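Local coordinates for cell division control protein 53 (Saccharomyces cerevisiae, PDB 3O2P), which serves as the cullin scaffold of SCF E3 ubiquitin ligases, which mark target proteins for proteasomal degradation, and is represented here by its C-terminal neddylation domain, at residues E15-T18 with E19-I22; I31-A34 with K35-L38; V44-C47 with I48-H52. One frame throughout, in Å; residues are numbered along the deposited sequence.

Overall arrangement
The three contacts follow one another along the chain of a small winged-helix domain. Contacts 1 and 2 share the long helix 8-35: contact 1 lies on its surface at 15-22, contact 2 at its C-terminal end where the chain turns into strand 37-39, and their centres are about 23 Å apart on opposite sides of the chain's centre. Contact 3, in helix 40-51, lies about 13 Å from contact 2 between centres and touches it through Ile-31, whose CD1 is 3.6 Å from Cys-47 N. Contacts 1 and 3 do not meet, their nearest atoms being about 7 Å apart. Lys-33 in contact 2 is probably the lysine that receives NEDD8, which is absent from this structure.

Contact 1 of 3, residues E15-T18 with E19-I22; sequences ELNT and ERQI
Asn-17 and Arg-20 meet one helical turn apart, with the side-chain amide and the guanidinium group turned 67° against each other. Arg-20 NH2 donates to Asn-17 OD1 at 2.6 Å. The oxygen lies close to the guanidinium plane, at its edge, but the donor sits well above the plane of the amide carbonyl, 48° out of it, off the lone pairs. Arg-20 reaches back toward the start of the helix because its chain bends at chi3 (-75°), which folds the head over the preceding turn. Its aliphatic part passes Leu-16 O on the way, CG at 3.4 Å, and the same carbonyl oxygen lies over one face of the guanidinium. An arginine suits this place because its methylenes can run along the helix while its charged end binds an amide oxygen.

All of this takes place on a regular alpha-helix, the long helix 8-35 of the winged-helix neddylation domain, and the i to i+4 backbone bonds of Glu-19, Arg-20, Gln-21 and Ile-22 hold the spacing. Gln-21, one turn on from Asn-17, has its CG 3.1 Å from Asn-17 O, and the bend at chi2 beyond it turns the amide. A water lies between the two amides, 2.5 Å from Gln-21 OE1 and 3.3 Å from Asn-17 OD1, while Gln-21 NE2 is bonded to Met-61 O of helix 59-71. On another side of the helix Thr-18 and Ile-22 run alongside each other, with Thr-18 CG2 at 3.7 Å from Ile-22 CD1. The threonine serves both needs there, since its methyl group meets the isoleucine and OG1 makes a weak hydrogen bond to Lys-14 O.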
# COMPACT_ATOMS: atom_id res chain seq x y z
N GLU B 15 -25.10 7.97 14.78
CA GLU B 15 -25.51 6.85 15.61
C GLU B 15 -26.12 5.73 14.78
O GLU B 15 -25.77 4.56 14.97
CB GLU B 15 -26.49 7.31 16.69
CG GLU B 15 -25.96 8.44 17.55
CD GLU B 15 -24.59 8.14 18.13
OE1 GLU B 15 -24.36 6.98 18.56
OE2 GLU B 15 -23.74 9.05 18.16
N LEU B 16 -27.04 6.08 13.88
CA LEU B 16 -27.64 5.11 12.97
C LEU B 16 -26.62 4.25 12.24
O LEU B 16 -26.72 3.03 12.22
CB LEU B 16 -28.54 5.80 11.95
CG LEU B 16 -29.99 6.03 12.38
CD1 LEU B 16 -30.62 7.16 11.58
CD2 LEU B 16 -30.77 4.73 12.24
N ASN B 17 -25.64 4.91 11.62
CA ASN B 17 -24.60 4.20 10.87
C ASN B 17 -23.77 3.28 11.75
O ASN B 17 -23.52 2.12 11.40
CB ASN B 17 -23.68 5.16 10.13
CG ASN B 17 -24.33 5.74 8.89
OD1 ASN B 17 -24.98 5.03 8.13
ND2 ASN B 17 -24.16 7.04 8.69
N THR B 18 -23.35 3.81 12.90
CA THR B 18 -22.55 3.05 13.85
C THR B 18 -23.23 1.75 14.30
O THR B 18 -22.59 0.71 14.40
CB THR B 18 -22.18 3.92 15.07
OG1 THR B 18 -21.20 4.90 14.69
CG2 THR B 18 -21.62 3.07 16.19
N GLU B 19 -24.54 1.82 14.53
CA GLU B 19 -25.30 0.64 14.95
C GLU B 19 -25.46 -0.37 13.83
O GLU B 19 -25.43 -1.58 14.07
CB GLU B 19 -26.67 1.04 15.49
CG GLU B 19 -26.60 1.76 16.82
CD GLU B 19 -27.95 2.33 17.25
OE1 GLU B 19 -28.96 2.08 16.55
OE2 GLU B 19 -27.99 3.03 18.29
N ARG B 20 -25.65 0.11 12.60
CA ARG B 20 -25.64 -0.79 11.45
C ARG B 20 -24.28 -1.47 11.32
O ARG B 20 -24.19 -2.69 11.21
CB ARG B 20 -26.00 -0.03 10.16
CG ARG B 20 -27.47 0.42 10.11
CD ARG B 20 -27.90 0.88 8.71
NE ARG B 20 -27.38 2.20 8.38
CZ ARG B 20 -28.12 3.31 8.33
NH1 ARG B 20 -29.42 3.26 8.58
NH2 ARG B 20 -27.55 4.47 8.02
N GLN B 21 -23.22 -0.66 11.33
CA GLN B 21 -21.86 -1.16 11.12
C GLN B 21 -21.44 -2.17 12.18
O GLN B 21 -20.90 -3.22 11.86
CB GLN B 21 -20.87 -0.00 11.04
CG GLN B 21 -21.12 0.87 9.81
CD GLN B 21 -21.21 0.04 8.54
OE1 GLN B 21 -22.25 0.01 7.87
NE2 GLN B 21 -20.14 -0.65 8.24
N ILE B 22 -21.72 -1.85 13.44
CA ILE B 22 -21.42 -2.77 14.52
C ILE B 22 -22.16 -4.09 14.32
O ILE B 22 -21.62 -5.16 14.60
CB ILE B 22 -21.78 -2.16 15.89
CG1 ILE B 22 -20.66 -1.21 16.34
CG2 ILE B 22 -22.00 -3.27 16.92
CD1 ILE B 22 -21.06 -0.33 17.52
O HOH W 1 -23.76 1.98 8.00

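Contact 2 of 3, residues I31-A34 with K35-L38; sequences IMKA and KRNL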
# COMPACT_ATOMS: atom_id res chain seq x y z
N ILE B 31 -19.86 -15.40 10.10
CA ILE B 31 -19.76 -16.15 8.85
C ILE B 31 -18.34 -16.66 8.61
O ILE B 31 -18.12 -17.86 8.39
CB ILE B 31 -20.21 -15.29 7.66
CG1 ILE B 31 -21.71 -14.97 7.78
CG2 ILE B 31 -19.89 -15.98 6.35
CD1 ILE B 31 -22.18 -13.82 6.87
N MET B 32 -17.37 -15.75 8.64
CA MET B 32 -15.99 -16.10 8.33
C MET B 32 -15.38 -17.06 9.35
O MET B 32 -14.53 -17.88 9.01
CB MET B 32 -15.13 -14.85 8.19
CG MET B 32 -15.50 -14.01 6.99
SD MET B 32 -15.44 -14.95 5.45
CE MET B 32 -13.70 -15.42 5.42
N LYS B 33 -15.81 -16.97 10.60
CA LYS B 33 -15.26 -17.86 11.60
C LYS B 33 -15.64 -19.30 11.25
O LYS B 33 -14.90 -20.24 11.53
CB LYS B 33 -15.76 -17.48 12.99
CG LYS B 33 -15.08 -18.24 14.11
CD LYS B 33 -15.57 -17.75 15.46
CE LYS B 33 -15.10 -18.66 16.58
NZ LYS B 33 -15.39 -20.09 16.28
N ALA B 34 -16.80 -19.46 10.61
CA ALA B 34 -17.31 -20.77 10.25
C ALA B 34 -16.88 -21.22 8.85
O ALA B 34 -16.63 -22.41 8.62
CB ALA B 34 -18.82 -20.79 10.37
N LYS B 35 -16.79 -20.28 7.91
CA LYS B 35 -16.42 -20.62 6.53
C LYS B 35 -14.91 -20.53 6.28
O LYS B 35 -14.41 -21.13 5.33
CB LYS B 35 -17.17 -19.76 5.51
CG LYS B 35 -18.69 -19.92 5.52
CD LYS B 35 -19.10 -21.37 5.38
CE LYS B 35 -20.44 -21.51 4.66
NZ LYS B 35 -20.30 -21.34 3.19
N ARG B 36 -14.21 -19.77 7.12
CA ARG B 36 -12.76 -19.69 7.06
C ARG B 36 -12.22 -18.94 5.84
O ARG B 36 -11.35 -18.08 5.96
CB ARG B 36 -12.17 -21.10 7.11
CG ARG B 36 -12.41 -21.80 8.42
CD ARG B 36 -11.45 -21.27 9.45
NE ARG B 36 -12.10 -20.96 10.71
CZ ARG B 36 -11.48 -20.39 11.74
NH1 ARG B 36 -10.20 -20.07 11.64
NH2 ARG B 36 -12.15 -20.14 12.86
N ASN B 37 -12.73 -19.30 4.67
CA ASN B 37 -12.27 -18.73 3.41
C ASN B 37 -13.48 -18.53 2.49
O ASN B 37 -14.32 -19.42 2.37
CB ASN B 37 -11.27 -19.68 2.75
CG ASN B 37 -10.02 -18.97 2.28
OD1 ASN B 37 -10.06 -18.14 1.37
ND2 ASN B 37 -8.89 -19.30 2.91
N LEU B 38 -13.58 -17.38 1.85
CA LEU B 38 -14.78 -17.08 1.10
C LEU B 38 -14.53 -16.05 0.00
O LEU B 38 -13.83 -15.05 0.21
CB LEU B 38 -15.85 -16.56 2.06
CG LEU B 38 -17.27 -17.11 2.05
CD1 LEU B 38 -17.27 -18.63 1.98
CD2 LEU B 38 -18.01 -16.63 3.28
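Met-32 and Ile-31 both close on Leu-38, the apolar residue that the chain brings back against the end of the helix. Leu-38 CD2 is the shared point, 3.7 Å from Ile-31 CG2 and 3.8 Å from Met-32 SD. The isoleucine and leucine side chains meet nearly perpendicular. Met-32 is bent at chi2 and chi3 (-56° and -61°), which curls its thioether toward the turn and sets CE 3.6 Å from Arg-36 O. A flexible, unbranched methionine suits such a curved path; an alanine here would probably open a gap beside Leu-38 and deprive the Arg-36 carbonyl of its methyl neighbour.

The turn that positions these side chains is held by polar bonds. Lys-35 N bonds Ile-31 O, and Arg-36 N bonds Met-32 O at 2.7 Å, although Arg-36 has already left the helix with a positive phi of 71°. Its side chain then folds back to lie beside that of Lys-33. Arg-36 NE donates to Lys-33 O at 3.0 Å from above the carbonyl plane, and NH2 adds a weak bond to the same oxygen. Arginine thus supplies donors to a carbonyl of the last helical turn. Lys-33 itself stands exposed, as befits the probable NEDD8 acceptor.

Beyond the turn, Arg-36 and Leu-38 pair through their backbones with Tyr-86 and Tyr-84 of strand 83-86, placing strand 37-39 at one edge of the antiparallel sheet, while Ile-31 packs against Leu-43 and Cys-47 of helix 40-51.

Contact 3 of 3, residues V44-C47 with I48-H52; sequences VNEC and IAQSH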
# COMPACT_ATOMS: atom_id res chain seq x y z
N VAL B 44 -20.52 -11.17 0.83
CA VAL B 44 -21.43 -10.04 0.79
C VAL B 44 -22.87 -10.53 0.73
O VAL B 44 -23.72 -10.07 1.48
CB VAL B 44 -21.16 -9.11 -0.40
CG1 VAL B 44 -22.30 -8.11 -0.56
CG2 VAL B 44 -19.81 -8.39 -0.23
N ASN B 45 -23.14 -11.48 -0.17
CA ASN B 45 -24.46 -12.07 -0.28
C ASN B 45 -24.92 -12.73 1.01
O ASN B 45 -26.04 -12.53 1.46
CB ASN B 45 -24.51 -13.07 -1.45
CG ASN B 45 -24.60 -12.36 -2.78
OD1 ASN B 45 -24.97 -11.20 -2.83
ND2 ASN B 45 -24.24 -13.06 -3.86
N GLU B 46 -24.05 -13.52 1.61
CA GLU B 46 -24.40 -14.19 2.84
C GLU B 46 -24.69 -13.17 3.94
O GLU B 46 -25.69 -13.29 4.66
CB GLU B 46 -23.30 -15.18 3.26
CG GLU B 46 -23.71 -16.10 4.41
CD GLU B 46 -25.00 -16.87 4.12
OE1 GLU B 46 -25.30 -17.13 2.93
OE2 GLU B 46 -25.71 -17.22 5.08
N CYS B 47 -23.82 -12.18 4.07
CA CYS B 47 -24.01 -11.17 5.11
C CYS B 47 -25.35 -10.43 4.99
O CYS B 47 -26.03 -10.19 5.98
CB CYS B 47 -22.86 -10.16 5.11
SG CYS B 47 -23.12 -8.84 6.30
N ILE B 48 -25.73 -10.09 3.76
CA ILE B 48 -27.02 -9.44 3.52
C ILE B 48 -28.19 -10.37 3.87
O ILE B 48 -29.13 -9.96 4.53
CB ILE B 48 -27.18 -8.98 2.05
CG1 ILE B 48 -26.17 -7.86 1.72
CG2 ILE B 48 -28.61 -8.52 1.78
CD1 ILE B 48 -26.18 -7.40 0.27
N ALA B 49 -28.11 -11.62 3.44
CA ALA B 49 -29.15 -12.60 3.74
C ALA B 49 -29.33 -12.84 5.25
O ALA B 49 -30.45 -13.00 5.72
CB ALA B 49 -28.88 -13.93 3.03
N GLN B 50 -28.23 -12.87 5.99
CA GLN B 50 -28.30 -13.13 7.43
C GLN B 50 -28.66 -11.87 8.21
O GLN B 50 -29.08 -11.95 9.37
CB GLN B 50 -26.99 -13.73 7.96
CG GLN B 50 -26.71 -15.14 7.47
CD GLN B 50 -25.57 -15.81 8.21
OE1 GLN B 50 -25.37 -15.57 9.40
NE2 GLN B 50 -24.81 -16.65 7.50
N SER B 51 -28.50 -10.71 7.58
CA SER B 51 -28.79 -9.45 8.23
C SER B 51 -30.23 -9.04 7.97
O SER B 51 -30.77 -8.17 8.64
CB SER B 51 -27.88 -8.35 7.70
OG SER B 51 -26.53 -8.63 8.01
N HIS B 52 -30.84 -9.68 6.98
CA HIS B 52 -32.19 -9.33 6.55
C HIS B 52 -33.20 -9.37 7.70
O HIS B 52 -34.17 -8.61 7.71
CB HIS B 52 -32.63 -10.25 5.42
CG HIS B 52 -33.93 -9.86 4.80
ND1 HIS B 52 -35.08 -10.62 4.95
CD2 HIS B 52 -34.28 -8.80 4.04
CE1 HIS B 52 -36.07 -10.04 4.30
NE2 HIS B 52 -35.61 -8.93 3.74
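Glu-46 and Gln-50 clasp each other across one turn of helix 40-51, a short helix of the winged-helix fold of the neddylation domain, packed against helices 8-35 and 59-71. Followed outward from CB, Gln-50 shows how the pair is built. CB lies 3.6 Å from Glu-46 O, the carbonyl that also accepts the backbone N of Gln-50. CG comes next, at 3.3 Å from Glu-46 OE2, and beyond it the chain is extended. CD lies 3.4 Å from that same carboxylate oxygen. At the tip, NE2 donates to Glu-46 OE2 at 2.6 Å in a nearly straight bond of 166°.

The acceptor uses its anti lone pair, the one facing away from the other carboxylate oxygen, and lies in the plane of the glutamine amide. The two flat groups are nevertheless turned 69° against each other. Glu-46 is able to meet the amide because CG stands anti to its backbone N (chi1 -169°) and the chain then bends at chi2, carrying the carboxylate toward the next turn. Glutamine suits the position one turn on: long enough to span the turn, it offers an N-H to the acid, and both residues pack on Ile-31 of helix 8-35.

On another face Val-44 and Ile-48 lie flank to flank, and both touch Val-59 of helix 59-71; apolar side chains suit a face turned to that valine. Cys-47, small and buried, touches Val-62 of the same helix 59-71. Near the end of helix 40-51 the Cys-47 carbonyl is gripped twice by Ser-51, weakly by its backbone N and more closely by its hydroxyl, OG lying 2.6 Å from Cys-47 O.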